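Local coordinates for protein erythrocyte binding antigen 140 (Plasmodium falciparum, PDB 4GF2) that probably binds a receptor on the surface of host red blood cells during parasite invasion, here represented by its paired Duffy-binding-like (DBL) domains, at residues Phe97-Ile102 with Glu173-Leu178; Pro37-Gln42 with Asn177-Glu182. The protein carries 3 engineered substitutions. All blocks are in the same frame, centred on the assembly; numbering follows the deposited sequence.

Contact 1. Residues Phe97-Ile102 with Glu173-Leu178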
ATOM      1  N   PHE A  97      -0.481  -6.604  41.785  1.00 36.97           N
ATOM      2  CA  PHE A  97       0.124  -6.427  43.103  1.00 38.00           C
ATOM      3  C   PHE A  97       0.441  -7.796  43.694  1.00 40.39           C
ATOM      4  O   PHE A  97       1.522  -8.012  44.245  1.00 42.25           O
ATOM      5  CB  PHE A  97      -0.797  -5.656  44.054  1.00 38.18           C
ATOM      6  CG  PHE A  97      -0.735  -4.160  43.890  1.00 38.80           C
ATOM      7  CD1 PHE A  97       0.457  -3.480  44.061  1.00 40.45           C
ATOM      8  CD2 PHE A  97      -1.880  -3.432  43.588  1.00 37.86           C
ATOM      9  CE1 PHE A  97       0.513  -2.100  43.915  1.00 40.02           C
ATOM     10  CE2 PHE A  97      -1.830  -2.059  43.446  1.00 37.60           C
ATOM     11  CZ  PHE A  97      -0.632  -1.392  43.608  1.00 38.49           C
ATOM     12  N   ARG A  98      -0.507  -8.721  43.566  1.00 41.43           N
ATOM     13  CA  ARG A  98      -0.332 -10.073  44.083  1.00 44.02           C
ATOM     14  C   ARG A  98       0.773 -10.811  43.344  1.00 44.37           C
ATOM     15  O   ARG A  98       1.693 -11.357  43.956  1.00 46.31           O
ATOM     16  CB  ARG A  98      -1.632 -10.864  43.944  1.00 45.32           C
ATOM     17  CG  ARG A  98      -1.504 -12.336  44.319  1.00 48.25           C
ATOM     18  CD  ARG A  98      -2.806 -13.076  44.081  1.00 49.09           C
ATOM     19  NE  ARG A  98      -2.695 -14.495  44.402  1.00 52.29           N
ATOM     20  CZ  ARG A  98      -2.398 -15.455  43.528  1.00 55.03           C
ATOM     21  NH1 ARG A  98      -2.179 -15.174  42.250  1.00 57.19           N
ATOM     22  NH2 ARG A  98      -2.325 -16.713  43.936  1.00 55.77           N
ATOM     23  N   ASN A  99       0.675 -10.825  42.019  1.00 41.79           N
ATOM     24  CA  ASN A  99       1.554 -11.652  41.205  1.00 40.27           C
ATOM     25  C   ASN A  99       2.988 -11.135  41.112  1.00 40.65           C
ATOM     26  O   ASN A  99       3.922 -11.919  40.995  1.00 40.27           O
ATOM     27  CB  ASN A  99       0.947 -11.847  39.817  1.00 40.07           C
ATOM     28  CG  ASN A  99      -0.236 -12.794  39.837  1.00 41.18           C
ATOM     29  OD1 ASN A  99      -0.373 -13.600  40.754  1.00 40.55           O
ATOM     30  ND2 ASN A  99      -1.089 -12.709  38.828  1.00 43.00           N
ATOM     31  N   SER A 100       3.166  -9.822  41.171  1.00 40.39           N
ATOM     32  CA  SER A 100       4.509  -9.255  41.195  1.00 45.08           C
ATOM     33  C   SER A 100       5.118  -9.404  42.585  1.00 47.33           C
ATOM     34  O   SER A 100       6.331  -9.269  42.765  1.00 51.29           O
ATOM     35  CB  SER A 100       4.481  -7.781  40.791  1.00 46.00           C
ATOM     36  OG  SER A 100       3.697  -7.017  41.689  1.00 45.51           O
ATOM     37  N   PHE A 101       4.268  -9.681  43.567  1.00 44.92           N
ATOM     38  CA  PHE A 101       4.724  -9.880  44.932  1.00 44.29           C
ATOM     39  C   PHE A 101       5.145 -11.330  45.169  1.00 46.48           C
ATOM     40  O   PHE A 101       6.072 -11.588  45.938  1.00 49.94           O
ATOM     41  CB  PHE A 101       3.631  -9.477  45.924  1.00 41.49           C
ATOM     42  CG  PHE A 101       4.025  -9.650  47.363  1.00 43.56           C
ATOM     43  CD1 PHE A 101       5.043  -8.888  47.912  1.00 46.21           C
ATOM     44  CD2 PHE A 101       3.376 -10.573  48.167  1.00 46.19           C
ATOM     45  CE1 PHE A 101       5.412  -9.046  49.236  1.00 50.01           C
ATOM     46  CE2 PHE A 101       3.737 -10.733  49.492  1.00 49.89           C
ATOM     47  CZ  PHE A 101       4.756  -9.969  50.028  1.00 51.93           C
ATOM     48  N   ILE A 102       4.475 -12.272  44.505  1.00 45.94           N
ATOM     49  CA  ILE A 102       4.742 -13.693  44.732  1.00 49.55           C
ATOM     50  C   ILE A 102       5.561 -14.337  43.613  1.00 53.54           C
ATOM     51  O   ILE A 102       5.559 -15.559  43.459  1.00 58.40           O
ATOM     52  CB  ILE A 102       3.441 -14.499  44.940  1.00 48.74           C
ATOM     53  CG1 ILE A 102       2.596 -14.512  43.663  1.00 47.40           C
ATOM     54  CG2 ILE A 102       2.651 -13.928  46.108  1.00 46.82           C
ATOM     55  CD1 ILE A 102       1.327 -15.338  43.779  1.00 46.79           C
ATOM     56  N   GLU A 173      -5.599 -16.089  39.766  1.00 47.42           N
ATOM     57  CA  GLU A 173      -5.258 -16.778  38.526  1.00 49.20           C
ATOM     58  C   GLU A 173      -3.846 -16.393  38.105  1.00 45.97           C
ATOM     59  O   GLU A 173      -3.358 -15.323  38.466  1.00 45.89           O
ATOM     60  CB  GLU A 173      -6.213 -16.381  37.401  1.00 52.45           C
ATOM     61  CG  GLU A 173      -7.688 -16.491  37.713  1.00 58.10           C
ATOM     62  CD  GLU A 173      -8.543 -16.164  36.500  1.00 64.20           C
ATOM     63  OE1 GLU A 173      -9.562 -15.458  36.645  1.00 64.02           O
ATOM     64  OE2 GLU A 173      -8.191 -16.615  35.390  1.00 69.24           O
ATOM     65  N   PRO A 174      -3.185 -17.256  37.323  1.00 43.39           N
ATOM     66  CA  PRO A 174      -1.875 -16.900  36.774  1.00 44.70           C
ATOM     67  C   PRO A 174      -1.918 -15.565  36.040  1.00 45.86           C
ATOM     68  O   PRO A 174      -2.934 -15.238  35.424  1.00 45.89           O
ATOM     69  CB  PRO A 174      -1.591 -18.042  35.797  1.00 45.44           C
ATOM     70  CG  PRO A 174      -2.334 -19.201  36.365  1.00 45.06           C
ATOM     71  CD  PRO A 174      -3.584 -18.627  36.956  1.00 43.07           C
ATOM     72  N   GLN A 175      -0.827 -14.810  36.099  1.00 46.25           N
ATOM     73  CA  GLN A 175      -0.791 -13.484  35.502  1.00 43.74           C
ATOM     74  C   GLN A 175      -1.123 -13.525  34.015  1.00 44.80           C
ATOM     75  O   GLN A 175      -1.874 -12.686  33.512  1.00 44.79           O
ATOM     76  CB  GLN A 175       0.580 -12.835  35.695  1.00 40.97           C
ATOM     77  CG  GLN A 175       0.673 -11.456  35.061  1.00 38.30           C
ATOM     78  CD  GLN A 175       2.010 -10.794  35.286  1.00 38.78           C
ATOM     79  OE1 GLN A 175       3.030 -11.247  34.776  1.00 39.99           O
ATOM     80  NE2 GLN A 175       2.012  -9.709  36.052  1.00 38.09           N
ATOM     81  N   ILE A 176      -0.559 -14.500  33.314  1.00 45.57           N
ATOM     82  CA  ILE A 176      -0.702 -14.559  31.865  1.00 45.24           C
ATOM     83  C   ILE A 176      -2.145 -14.820  31.446  1.00 45.38           C
ATOM     84  O   ILE A 176      -2.579 -14.373  30.385  1.00 46.25           O
ATOM     85  CB  ILE A 176       0.207 -15.634  31.250  1.00 47.61           C
ATOM     86  CG1 ILE A 176       0.263 -15.452  29.735  1.00 51.90           C
ATOM     87  CG2 ILE A 176      -0.284 -17.030  31.622  1.00 48.77           C
ATOM     88  CD1 ILE A 176       1.329 -16.264  29.086  1.00 57.52           C
ATOM     89  N   ASN A 177      -2.884 -15.545  32.275  1.00 45.45           N
ATOM     90  CA  ASN A 177      -4.302 -15.752  32.021  1.00 47.46           C
ATOM     91  C   ASN A 177      -5.037 -14.419  32.136  1.00 46.53           C
ATOM     92  O   ASN A 177      -5.823 -14.047  31.261  1.00 47.44           O
ATOM     93  CB  ASN A 177      -4.888 -16.778  32.996  1.00 49.22           C
ATOM     94  CG  ASN A 177      -4.236 -18.153  32.869  1.00 51.78           C
ATOM     95  OD1 ASN A 177      -3.048 -18.269  32.556  1.00 51.36           O
ATOM     96  ND2 ASN A 177      -5.017 -19.201  33.111  1.00 54.82           N
ATOM     97  N   LEU A 178      -4.755 -13.691  33.213  1.00 44.16           N
ATOM     98  CA  LEU A 178      -5.376 -12.394  33.445  1.00 40.93           C
ATOM     99  C   LEU A 178      -4.982 -11.385  32.369  1.00 39.82           C
ATOM    100  O   LEU A 178      -5.813 -10.597  31.928  1.00 37.62           O
ATOM    101  CB  LEU A 178      -5.002 -11.857  34.829  1.00 38.50           C
ATOM    102  CG  LEU A 178      -5.499 -12.688  36.014  1.00 38.83           C
ATOM    103  CD1 LEU A 178      -4.971 -12.143  37.336  1.00 40.05           C
ATOM    104  CD2 LEU A 178      -7.015 -12.741  36.026  1.00 38.00           C
TER
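Asn99, near the end of helix 83-101, reaches across to the loop and first turn at the start of helix 175-202, and its amide nitrogen enters nearly every close approach. Its CB points at the other segment, and a chi1 of -73° swings CG away from its own carbonyl carbon, carrying the amide toward residues 173-178. At the tip, OD1 of Asn99 lies 2.8 Å from NH1 of Arg98, while ND2 gives a nearly straight but long and weak hydrogen bond to the backbone oxygen of Glu173 (Asn99 ND2 to Glu173 O 3.5 Å, N-H...O angle 163°). The same nitrogen packs against Gln175, 3.4 Å from its CA and 3.6 Å from its CB, and CD1 of Leu178 lies 4.2 Å away from it. An asparagine suits this place: it is short enough to fit between the two backbones and still offers a donor to the carbonyl just ahead of Pro174, the N-cap residue.

Arg98 runs alongside and brings NH1 to 4.0 Å from Glu173 O. Ile102 lays its CD1 over one face of this guanidinium. Glu173 turns its carboxylate elsewhere, to a salt bridge with Lys181, whereas Gln175 inserts its amide among Asp96, Asp105 and the backbone N of Met106. A long glutamine is apt here, since one amide can accept from a backbone N-H and donate to two carboxylates. Asp104 takes the backbone N-H of Gln175. The whole is a helix C-terminus meeting a helix N-terminus within the helical Duffy-binding-like fold, joined by one weak side-chain-to-backbone bond and by the loop that follows the first helix, whose Asp104 and Met106 bond Gln175.

Contact 2. Residues Pro37-Gln42 with Asn177-Glu182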
ATOM      1  N   PRO A  37       1.172  -4.578  29.798  1.00 44.48           N
ATOM      2  CA  PRO A  37       0.231  -3.461  29.684  1.00 42.85           C
ATOM      3  C   PRO A  37       0.760  -2.216  30.387  1.00 41.43           C
ATOM      4  O   PRO A  37       1.402  -2.319  31.431  1.00 39.99           O
ATOM      5  CB  PRO A  37      -1.020  -3.991  30.389  1.00 40.89           C
ATOM      6  CG  PRO A  37      -0.504  -4.968  31.384  1.00 39.91           C
ATOM      7  CD  PRO A  37       0.726  -5.585  30.778  1.00 42.59           C
ATOM      8  N   ASP A  38       0.498  -1.049  29.815  1.00 42.60           N
ATOM      9  CA  ASP A  38       0.967   0.195  30.407  1.00 44.73           C
ATOM     10  C   ASP A  38       0.411   0.338  31.826  1.00 40.25           C
ATOM     11  O   ASP A  38       1.037   0.949  32.695  1.00 38.62           O
ATOM     12  CB  ASP A  38       0.551   1.382  29.540  1.00 51.02           C
ATOM     13  CG  ASP A  38       1.459   2.581  29.722  1.00 56.23           C
ATOM     14  OD1 ASP A  38       2.632   2.382  30.094  1.00 57.34           O
ATOM     15  OD2 ASP A  38       1.003   3.720  29.486  1.00 59.02           O
ATOM     16  N   ARG A  39      -0.762  -0.239  32.062  1.00 38.79           N
ATOM     17  CA  ARG A  39      -1.357  -0.197  33.390  1.00 37.12           C
ATOM     18  C   ARG A  39      -0.404  -0.814  34.409  1.00 37.88           C
ATOM     19  O   ARG A  39      -0.264  -0.309  35.522  1.00 39.32           O
ATOM     20  CB  ARG A  39      -2.699  -0.928  33.415  1.00 35.45           C
ATOM     21  CG  ARG A  39      -3.361  -0.931  34.798  1.00 34.91           C
ATOM     22  CD  ARG A  39      -4.451  -1.983  34.908  1.00 36.32           C
ATOM     23  NE  ARG A  39      -4.014  -3.267  34.372  1.00 36.79           N
ATOM     24  CZ  ARG A  39      -3.172  -4.096  34.982  1.00 35.61           C
ATOM     25  NH1 ARG A  39      -2.660  -3.793  36.167  1.00 36.11           N
ATOM     26  NH2 ARG A  39      -2.841  -5.236  34.396  1.00 34.75           N
ATOM     27  N   LYS A  40       0.250  -1.905  34.022  1.00 37.63           N
ATOM     28  CA  LYS A  40       1.212  -2.575  34.891  1.00 38.61           C
ATOM     29  C   LYS A  40       2.497  -1.756  35.021  1.00 42.80           C
ATOM     30  O   LYS A  40       3.074  -1.656  36.099  1.00 45.63           O
ATOM     31  CB  LYS A  40       1.538  -3.971  34.355  1.00 39.10           C
ATOM     32  CG  LYS A  40       2.643  -4.691  35.119  1.00 42.15           C
ATOM     33  CD  LYS A  40       2.261  -4.887  36.582  1.00 43.70           C
ATOM     34  CE  LYS A  40       3.229  -5.818  37.305  1.00 48.06           C
ATOM     35  NZ  LYS A  40       4.593  -5.238  37.437  1.00 51.75           N
ATOM     36  N   ILE A  41       2.940  -1.172  33.917  1.00 42.91           N
ATOM     37  CA  ILE A  41       4.132  -0.331  33.931  1.00 46.00           C
ATOM     38  C   ILE A  41       3.991   0.806  34.942  1.00 46.89           C
ATOM     39  O   ILE A  41       4.958   1.173  35.609  1.00 47.19           O
ATOM     40  CB  ILE A  41       4.427   0.238  32.529  1.00 47.08           C
ATOM     41  CG1 ILE A  41       4.911  -0.883  31.608  1.00 50.02           C
ATOM     42  CG2 ILE A  41       5.482   1.340  32.590  1.00 46.69           C
ATOM     43  CD1 ILE A  41       4.976  -0.491  30.163  1.00 52.27           C
ATOM     44  N   GLN A  42       2.781   1.344  35.068  1.00 46.12           N
ATOM     45  CA  GLN A  42       2.549   2.499  35.932  1.00 44.80           C
ATOM     46  C   GLN A  42       1.936   2.134  37.280  1.00 42.31           C
ATOM     47  O   GLN A  42       1.523   3.016  38.037  1.00 43.38           O
ATOM     48  CB  GLN A  42       1.655   3.515  35.226  1.00 44.47           C
ATOM     49  CG  GLN A  42       2.301   4.151  34.008  1.00 47.46           C
ATOM     50  CD  GLN A  42       1.659   5.471  33.639  1.00 50.63           C
ATOM     51  OE1 GLN A  42       0.526   5.514  33.157  1.00 48.67           O
ATOM     52  NE2 GLN A  42       2.378   6.559  33.871  1.00 55.22           N
ATOM     53  N   ASN A 177      -2.884 -15.545  32.275  1.00 45.45           N
ATOM     54  CA  ASN A 177      -4.302 -15.752  32.021  1.00 47.46           C
ATOM     55  C   ASN A 177      -5.037 -14.419  32.136  1.00 46.53           C
ATOM     56  O   ASN A 177      -5.823 -14.047  31.261  1.00 47.44           O
ATOM     57  CB  ASN A 177      -4.888 -16.778  32.996  1.00 49.22           C
ATOM     58  CG  ASN A 177      -4.236 -18.153  32.869  1.00 51.78           C
ATOM     59  OD1 ASN A 177      -3.048 -18.269  32.556  1.00 51.36           O
ATOM     60  ND2 ASN A 177      -5.017 -19.201  33.111  1.00 54.82           N
ATOM     61  N   LEU A 178      -4.755 -13.691  33.213  1.00 44.16           N
ATOM     62  CA  LEU A 178      -5.376 -12.394  33.445  1.00 40.93           C
ATOM     63  C   LEU A 178      -4.982 -11.385  32.369  1.00 39.82           C
ATOM     64  O   LEU A 178      -5.813 -10.597  31.928  1.00 37.62           O
ATOM     65  CB  LEU A 178      -5.002 -11.857  34.829  1.00 38.50           C
ATOM     66  CG  LEU A 178      -5.499 -12.688  36.014  1.00 38.83           C
ATOM     67  CD1 LEU A 178      -4.971 -12.143  37.336  1.00 40.05           C
ATOM     68  CD2 LEU A 178      -7.015 -12.741  36.026  1.00 38.00           C
ATOM     69  N   TRP A 179      -3.724 -11.413  31.939  1.00 41.46           N
ATOM     70  CA  TRP A 179      -3.260 -10.466  30.924  1.00 42.35           C
ATOM     71  C   TRP A 179      -3.919 -10.733  29.577  1.00 46.48           C
ATOM     72  O   TRP A 179      -4.364  -9.806  28.903  1.00 49.01           O
ATOM     73  CB  TRP A 179      -1.741 -10.503  30.782  1.00 40.12           C
ATOM     74  CG  TRP A 179      -1.026  -9.715  31.833  1.00 37.77           C
ATOM     75  CD1 TRP A 179      -1.548  -9.248  33.006  1.00 37.33           C
ATOM     76  CD2 TRP A 179       0.342  -9.290  31.807  1.00 37.42           C
ATOM     77  NE1 TRP A 179      -0.586  -8.568  33.715  1.00 36.69           N
ATOM     78  CE2 TRP A 179       0.582  -8.578  32.999  1.00 36.26           C
ATOM     79  CE3 TRP A 179       1.389  -9.448  30.894  1.00 39.90           C
ATOM     80  CZ2 TRP A 179       1.823  -8.024  33.299  1.00 37.38           C
ATOM     81  CZ3 TRP A 179       2.622  -8.900  31.197  1.00 41.63           C
ATOM     82  CH2 TRP A 179       2.829  -8.198  32.388  1.00 40.32           C
ATOM     83  N   ILE A 180      -3.992 -12.000  29.189  1.00 45.90           N
ATOM     84  CA  ILE A 180      -4.645 -12.363  27.938  1.00 44.36           C
ATOM     85  C   ILE A 180      -6.092 -11.857  27.932  1.00 45.28           C
ATOM     86  O   ILE A 180      -6.544 -11.254  26.960  1.00 47.62           O
ATOM     87  CB  ILE A 180      -4.597 -13.887  27.701  1.00 43.18           C
ATOM     88  CG1 ILE A 180      -3.193 -14.296  27.243  1.00 43.77           C
ATOM     89  CG2 ILE A 180      -5.616 -14.304  26.653  1.00 42.49           C
ATOM     90  CD1 ILE A 180      -3.026 -15.780  26.973  1.00 47.12           C
ATOM     91  N   LYS A 181      -6.805 -12.089  29.029  1.00 44.25           N
ATOM     92  CA  LYS A 181      -8.189 -11.647  29.151  1.00 44.21           C
ATOM     93  C   LYS A 181      -8.297 -10.134  29.011  1.00 41.79           C
ATOM     94  O   LYS A 181      -9.162  -9.627  28.294  1.00 42.97           O
ATOM     95  CB  LYS A 181      -8.766 -12.072  30.503  1.00 46.22           C
ATOM     96  CG  LYS A 181      -9.240 -13.517  30.573  1.00 50.72           C
ATOM     97  CD  LYS A 181      -9.161 -14.029  32.002  1.00 53.36           C
ATOM     98  CE  LYS A 181     -10.256 -15.016  32.318  1.00 58.81           C
ATOM     99  NZ  LYS A 181     -10.172 -15.448  33.741  1.00 60.29           N
ATOM    100  N   GLU A 182      -7.428  -9.416  29.718  1.00 39.80           N
ATOM    101  CA  GLU A 182      -7.432  -7.961  29.683  1.00 39.94           C
ATOM    102  C   GLU A 182      -7.136  -7.487  28.266  1.00 41.23           C
ATOM    103  O   GLU A 182      -7.845  -6.642  27.723  1.00 42.35           O
ATOM    104  CB  GLU A 182      -6.397  -7.383  30.660  1.00 40.14           C
ATOM    105  CG  GLU A 182      -6.357  -5.849  30.681  1.00 42.20           C
ATOM    106  CD  GLU A 182      -5.276  -5.284  31.588  1.00 44.28           C
ATOM    107  OE1 GLU A 182      -4.453  -6.067  32.107  1.00 44.97           O
ATOM    108  OE2 GLU A 182      -5.251  -4.047  31.783  1.00 46.26           O
TER
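Pro37 stands over one face of the Trp179 indole, the two side chains crossing at about a right angle. Its CD lies 3.5 Å from the centroid of the six-membered ring and only 5° off the ring normal, a well-formed CH-pi contact. Proline suits the place because its CD edge meets the six-membered end of the indole face with the polarised C-H groups beside the ring nitrogen; it is also the N-cap residue of helix 38-41. Lys40 brings its CG to 3.9 Å from Trp179 CZ2, approaching obliquely, and bends at chi2 so that its amine leaves for Asp107 and Asp105.

Beside this apolar pairing Arg39 meets Glu182 in a bidentate, side-on salt bridge. Arg39 NE reaches Glu182 OE2 at 3.0 Å, almost straight at 175°, while Arg39 NH2 reaches Glu182 OE1 at 2.9 Å, using the syn lone pair. Both oxygens lie near the guanidinium plane, but that plane and the carboxylate plane are turned 30° apart. A bend at chi3 of Arg39 turns its NE and NH2 edge toward the acid. Two bonds fix the rotation of both groups, as suits a buried pair of opposite charges.

Asp96 of helix 83-101 makes a second salt bridge to Arg39 NH2 and accepts a hydrogen bond from Trp179 NE1, and Ser93 of that helix bonds Arg39 NH1. The short helix 38-41, continuing from strand 33-37 of the two-stranded hairpin, is thus held against helix 175-202 alongside helix 83-101, with Trp23 of strand 23-27 touching Pro37.

In the fold
Both contacts dock a different element onto the opening turns of helix 175-202, and they share Asn177 and Leu178, with centres about 10 Å apart. Contact 1, the partly buried one, joins the end of helix 83-101 through a weak amide-to-carbonyl bond and light packing, and its acidic and basic groups lie toward the surface. Every touching residue of contact 2 is buried, and its chemistry is the stronger: a paired salt bridge and an aromatic face. The Glu173 ion pair links the two, and Lys40 of contact 2 packs on Ser100 and Gln175 of contact 1. Asp96 serves both, so the three helices converge within one Duffy-binding domain.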